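Local atomic coordinates of Methylcobalamin\: coenzyme M methyltransferase (Methanosarcina mazei, PDB entry 4AY7), a protein that transfers the methyl group of a methylated corrinoid to coenzyme M, probably with the zinc ion activating the coenzyme M thiol, as part of methanogenesis. Residues T243-C248 / C261-L266; G152-P157 / I207-P212. All blocks are in the same frame, centred on the assembly; numbering follows the deposited sequence.

Interaction 1 of 2, residues T243-C248 / C261-L266. With ZN (zinc ion), chain C.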
loop_
_atom_site.group_PDB
_atom_site.type_symbol
_atom_site.label_atom_id
_atom_site.label_comp_id
_atom_site.label_asym_id
_atom_site.label_seq_id
_atom_site.Cartn_x
_atom_site.Cartn_y
_atom_site.Cartn_z
ATOM N N THR A 243 3.943 0.262 -10.238
ATOM C CA THR A 243 3.768 0.786 -8.885
ATOM C C THR A 243 2.407 1.475 -8.683
ATOM O O THR A 243 1.774 1.963 -9.643
ATOM C CB THR A 243 4.870 1.777 -8.518
ATOM O OG1 THR A 243 4.821 2.834 -9.436
ATOM C CG2 THR A 243 6.298 1.171 -8.563
ATOM N N VAL A 244 2.026 1.585 -7.419
ATOM C CA VAL A 244 0.793 2.196 -6.961
ATOM C C VAL A 244 1.100 3.066 -5.740
ATOM O O VAL A 244 1.818 2.650 -4.821
ATOM C CB VAL A 244 -0.283 1.116 -6.617
ATOM C CG1 VAL A 244 -1.554 1.731 -6.053
ATOM C CG2 VAL A 244 -0.700 0.330 -7.853
ATOM N N LEU A 245 0.539 4.262 -5.699
ATOM C CA LEU A 245 0.716 5.186 -4.601
ATOM C C LEU A 245 -0.617 5.323 -3.862
ATOM O O LEU A 245 -1.624 5.721 -4.447
ATOM C CB LEU A 245 1.150 6.544 -5.120
ATOM C CG LEU A 245 1.123 7.674 -4.151
ATOM C CD1 LEU A 245 2.233 7.373 -3.123
ATOM C CD2 LEU A 245 1.472 8.969 -4.846
ATOM N N HIS A 246 -0.575 5.039 -2.571
ATOM C CA HIS A 246 -1.732 5.201 -1.718
ATOM C C HIS A 246 -1.486 6.283 -0.701
ATOM O O HIS A 246 -0.527 6.138 0.109
ATOM C CB HIS A 246 -2.060 3.890 -1.068
ATOM C CG HIS A 246 -3.147 4.028 -0.035
ATOM N ND1 HIS A 246 -4.428 3.953 -0.338
ATOM C CD2 HIS A 246 -3.094 4.327 1.322
ATOM C CE1 HIS A 246 -5.190 4.240 0.728
ATOM N NE2 HIS A 246 -4.390 4.400 1.758
ATOM N N ILE A 247 -2.291 7.335 -0.671
ATOM C CA ILE A 247 -2.096 8.398 0.337
ATOM C C ILE A 247 -3.443 8.566 0.979
ATOM O O ILE A 247 -4.445 8.818 0.291
ATOM C CB ILE A 247 -1.582 9.747 -0.214
ATOM C CG1 ILE A 247 -0.153 9.616 -0.771
ATOM C CG2 ILE A 247 -1.566 10.867 0.857
ATOM C CD1 ILE A 247 0.401 10.939 -1.368
ATOM N N CYS A 248 -3.482 8.293 2.284
ATOM C CA CYS A 248 -4.739 8.239 3.017
ATOM C C CYS A 248 -5.218 9.678 3.133
ATOM O O CYS A 248 -4.419 10.610 3.117
ATOM C CB CYS A 248 -4.522 7.791 4.494
ATOM S SG CYS A 248 -3.404 6.414 4.758
ATOM N N CYS A 261 3.287 11.904 -10.463
ATOM C CA CYS A 261 4.468 11.330 -9.768
ATOM C C CYS A 261 5.009 10.090 -10.463
ATOM O O CYS A 261 6.008 9.539 -10.020
ATOM C CB CYS A 261 4.214 11.030 -8.325
ATOM S SG CYS A 261 3.894 12.448 -7.244
ATOM N N GLY A 262 4.343 9.635 -11.520
ATOM C CA GLY A 262 4.866 8.499 -12.260
ATOM C C GLY A 262 4.469 7.110 -11.848
ATOM O O GLY A 262 4.972 6.137 -12.397
ATOM N N PHE A 263 3.508 7.016 -10.950
ATOM C CA PHE A 263 2.938 5.735 -10.569
ATOM C C PHE A 263 1.866 5.349 -11.550
ATOM O O PHE A 263 1.107 6.204 -11.952
ATOM C CB PHE A 263 2.313 5.860 -9.178
ATOM C CG PHE A 263 3.330 6.048 -8.093
ATOM C CD1 PHE A 263 3.812 7.336 -7.826
ATOM C CD2 PHE A 263 3.765 4.973 -7.310
ATOM C CE1 PHE A 263 4.767 7.544 -6.831
ATOM C CE2 PHE A 263 4.703 5.173 -6.318
ATOM C CZ PHE A 263 5.219 6.459 -6.074
ATOM N N GLU A 264 1.796 4.086 -11.921
ATOM C CA GLU A 264 0.688 3.630 -12.748
ATOM C C GLU A 264 -0.654 3.904 -12.117
ATOM O O GLU A 264 -1.582 4.318 -12.809
ATOM C CB GLU A 264 0.797 2.151 -13.019
ATOM C CG GLU A 264 1.748 1.837 -14.143
ATOM C CD GLU A 264 3.191 1.894 -13.831
ATOM O OE1 GLU A 264 3.515 2.053 -12.643
ATOM O OE2 GLU A 264 4.011 1.807 -14.819
ATOM N N GLY A 265 -0.793 3.504 -10.889
ATOM C CA GLY A 265 -2.049 3.650 -10.190
ATOM C C GLY A 265 -1.954 4.519 -8.976
ATOM O O GLY A 265 -0.897 4.564 -8.264
ATOM N N LEU A 266 -3.073 5.172 -8.711
ATOM C CA LEU A 266 -3.335 5.837 -7.489
ATOM C C LEU A 266 -4.478 5.196 -6.671
ATOM O O LEU A 266 -5.560 4.946 -7.136
ATOM C CB LEU A 266 -3.620 7.319 -7.712
ATOM C CG LEU A 266 -2.610 8.084 -8.498
ATOM C CD1 LEU A 266 -3.152 9.485 -8.680
ATOM C CD2 LEU A 266 -1.260 8.117 -7.785
HETATM ZN ZN ZN C . -5.175 5.170 3.703
#

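Interaction 2 of 2, residues G152-P157 / I207-P212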
loop_
_atom_site.group_PDB
_atom_site.type_symbol
_atom_site.label_atom_id
_atom_site.label_comp_id
_atom_site.label_asym_id
_atom_site.label_seq_id
_atom_site.Cartn_x
_atom_site.Cartn_y
_atom_site.Cartn_z
ATOM N N GLY A 152 3.478 -6.306 -3.295
ATOM C CA GLY A 152 4.299 -5.949 -2.210
ATOM C C GLY A 152 3.978 -4.577 -1.687
ATOM O O GLY A 152 4.196 -3.594 -2.347
ATOM N N GLY A 153 3.570 -4.530 -0.431
ATOM C CA GLY A 153 3.254 -3.298 0.247
ATOM C C GLY A 153 4.369 -2.802 1.100
ATOM O O GLY A 153 5.139 -3.617 1.691
ATOM N N MET A 154 4.488 -1.483 1.203
ATOM C CA MET A 154 5.483 -0.888 2.077
ATOM C C MET A 154 5.134 0.558 2.343
ATOM O O MET A 154 4.409 1.190 1.588
ATOM C CB MET A 154 6.871 -0.993 1.468
ATOM C CG MET A 154 6.919 -0.409 0.078
ATOM S SD MET A 154 8.514 -0.466 -0.789
ATOM C CE MET A 154 9.335 0.926 -0.027
ATOM N N GLU A 155 5.679 1.069 3.406
ATOM C CA GLU A 155 5.679 2.494 3.744
ATOM C C GLU A 155 6.494 3.244 2.702
ATOM O O GLU A 155 7.470 2.756 2.174
ATOM C CB GLU A 155 6.213 2.721 5.203
ATOM C CG GLU A 155 7.611 2.262 5.454
ATOM C CD GLU A 155 7.696 0.788 5.913
ATOM O OE1 GLU A 155 6.904 -0.080 5.452
ATOM O OE2 GLU A 155 8.611 0.478 6.692
ATOM N N GLY A 156 5.976 4.392 2.283
ATOM C CA GLY A 156 6.571 5.157 1.190
ATOM C C GLY A 156 7.639 6.109 1.734
ATOM O O GLY A 156 7.774 6.277 2.978
ATOM N N PRO A 157 8.374 6.768 0.843
ATOM C CA PRO A 157 9.541 7.494 1.317
ATOM C C PRO A 157 9.238 8.661 2.227
ATOM O O PRO A 157 10.057 8.971 3.111
ATOM C CB PRO A 157 10.245 7.945 0.062
ATOM C CG PRO A 157 9.340 7.697 -1.080
ATOM C CD PRO A 157 8.288 6.720 -0.632
ATOM N N ILE A 207 4.381 -2.970 -6.753
ATOM C CA ILE A 207 4.794 -2.460 -5.452
ATOM C C ILE A 207 3.790 -1.370 -5.203
ATOM O O ILE A 207 3.719 -0.472 -6.013
ATOM C CB ILE A 207 6.261 -1.898 -5.362
ATOM C CG1 ILE A 207 7.208 -3.009 -5.814
ATOM C CG2 ILE A 207 6.522 -1.375 -3.943
ATOM C CD1 ILE A 207 7.185 -4.269 -4.898
ATOM N N ALA A 208 3.080 -1.467 -4.084
ATOM C CA ALA A 208 2.170 -0.472 -3.582
ATOM C C ALA A 208 2.663 0.221 -2.325
ATOM O O ALA A 208 2.853 -0.419 -1.237
ATOM C CB ALA A 208 0.838 -1.126 -3.299
ATOM N N ILE A 209 2.928 1.530 -2.420
ATOM C CA ILE A 209 3.404 2.210 -1.264
ATOM C C ILE A 209 2.287 2.966 -0.592
ATOM O O ILE A 209 1.420 3.534 -1.239
ATOM C CB ILE A 209 4.598 3.116 -1.552
ATOM C CG1 ILE A 209 4.207 4.347 -2.332
ATOM C CG2 ILE A 209 5.735 2.310 -2.243
ATOM C CD1 ILE A 209 5.360 5.304 -2.614
ATOM N N ALA A 210 2.318 2.979 0.713
ATOM C CA ALA A 210 1.365 3.712 1.490
ATOM C C ALA A 210 2.120 4.826 2.151
ATOM O O ALA A 210 3.057 4.571 2.903
ATOM C CB ALA A 210 0.650 2.801 2.484
ATOM N N ASP A 211 1.757 6.069 1.900
ATOM C CA ASP A 211 2.507 7.140 2.395
ATOM C C ASP A 211 1.657 8.147 3.131
ATOM O O ASP A 211 1.498 9.259 2.686
ATOM C CB ASP A 211 3.287 7.801 1.228
ATOM C CG ASP A 211 4.724 8.243 1.630
ATOM O OD1 ASP A 211 4.923 8.450 2.844
ATOM O OD2 ASP A 211 5.625 8.437 0.732
ATOM N N PRO A 212 1.139 7.774 4.284
ATOM C CA PRO A 212 0.226 8.673 4.981
ATOM C C PRO A 212 0.786 10.035 5.386
ATOM O O PRO A 212 0.025 10.967 5.471
ATOM C CB PRO A 212 -0.173 7.863 6.199
ATOM C CG PRO A 212 0.950 6.901 6.406
ATOM C CD PRO A 212 1.203 6.495 4.969
#

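Interaction 1 of 2, residues T243-C248 / C261-L266
Leu245 lays its CB over one face of the Phe263 ring, close to the ring centre, inside a beta-alpha-beta unit of the TIM barrel in which helix 252-259 links the parallel strands 242-246 and 265-267. The CH-pi geometry is clear: CB of Leu245 is 3.7 Å from the centroid of the Phe263 ring and only 11° off its normal. Turned away from the backbone N (chi1 169°), CG of Leu245 sends its CD2 methyl to 4.1 Å from CD2 of Leu266, and the two leucine side chains lie side by side, pointing the same way. The Thr243 and Phe263 side chains cross at about a right angle, and OG1 of Thr243 lies 3.2 Å from CD2 of Phe263. Cutting Phe263 back to an alanine would probably take the ring face from under Leu245 CB and open a gap where Ile209 and Phe235 now touch the ring.

Backbone bonds fix the register: Gly265 N donates to Thr243 O at 3.2 Å, and Leu245 N to Gly265 O at 3.0 Å. Beyond them a side chain extends the pairing. The Glu264 chain bends at chi2, bringing OE1 to within 3.0 Å of Thr243 N in an almost straight bond (176° at the hydrogen), with the N-H arriving from above the carboxylate plane.

Further out, Met258 of helix 252-259 covers both Leu245 and Leu266, and Phe235 of helix 221-238 packs on Phe263. Past the paired residues, strand 242-246 leads to the metal: Ser267 OG is hydrogen-bonded to His246 ND1 and so helps set the imidazole, Cys325 supplies a third ligand, and the zinc ion is bound by His246 NE2 at 2.2 Å and Cys248 SG at 2.4 Å.

Interaction 2 of 2, residues G152-P157 / I207-P212
Neighbouring parallel strands of the barrel sheet, 150-155 and 206-210, pair here from Gly152-Ile207 to Glu155-Ala210, their local axes 27° apart. The ladder is continuous, including Ala210 N to Met154 O at 2.9 Å, and runs past the strand end through Gly156 N to Ala210 O at 3.0 Å. Toward the outer helices, Met154 and Ile209 lie side by side, with CG of Met154 3.8 Å from CG2 of Ile209. Since CG of Met154 sits between its backbone N and carbonyl carbon (chi1 54°), SD also meets Ile207, 3.8 Å from its CG2. Helices 178-202 and 221-238 cover this face.

At the C-terminal end the Asp211 carboxylate serves the start of helix 157-165. OD2 accepts from Val158 N and OD1 pairs with Thr159 OG1, while OD2 lies 3.2 Å from Pro157 N, which has no hydrogen to give. Gly156, at the N-cap, suits this crowding, because a CB there would collide with OD2. On the opposite face of the sheet, Glu155 OE2 accepts from Val88 N. A parallel strand running into its helix, beside a strand whose C-terminal end borders the metal site, is as expected of a TIM barrel, whose active sites lie at the C-terminal strand ends.

How the interactions relate
Interactions 1 and 2 lie in series along the chain, 152-157/207-212 closing before 243-248/261-266 opens, and their centres are 9 Å apart. Together they cover four consecutive strands of one parallel sheet: 150-155, 206-210, 242-246 and 265-267. The join is direct, with probable hydrogen bonds from His246 N to Ile209 O (2.8 Å) and from Ile209 N to Val244 O (2.9 Å). On the side of the sheet faced by helix 221-238, CZ of Phe263 packs 3.7 Å from CD1 of Ile209, and that helix touches both contacts. The nearest side-chain atoms of Ala210 and His246 are about 4 Å apart, so interaction 2 borders the zinc site, to which interaction 1 gives His246 and Cys248.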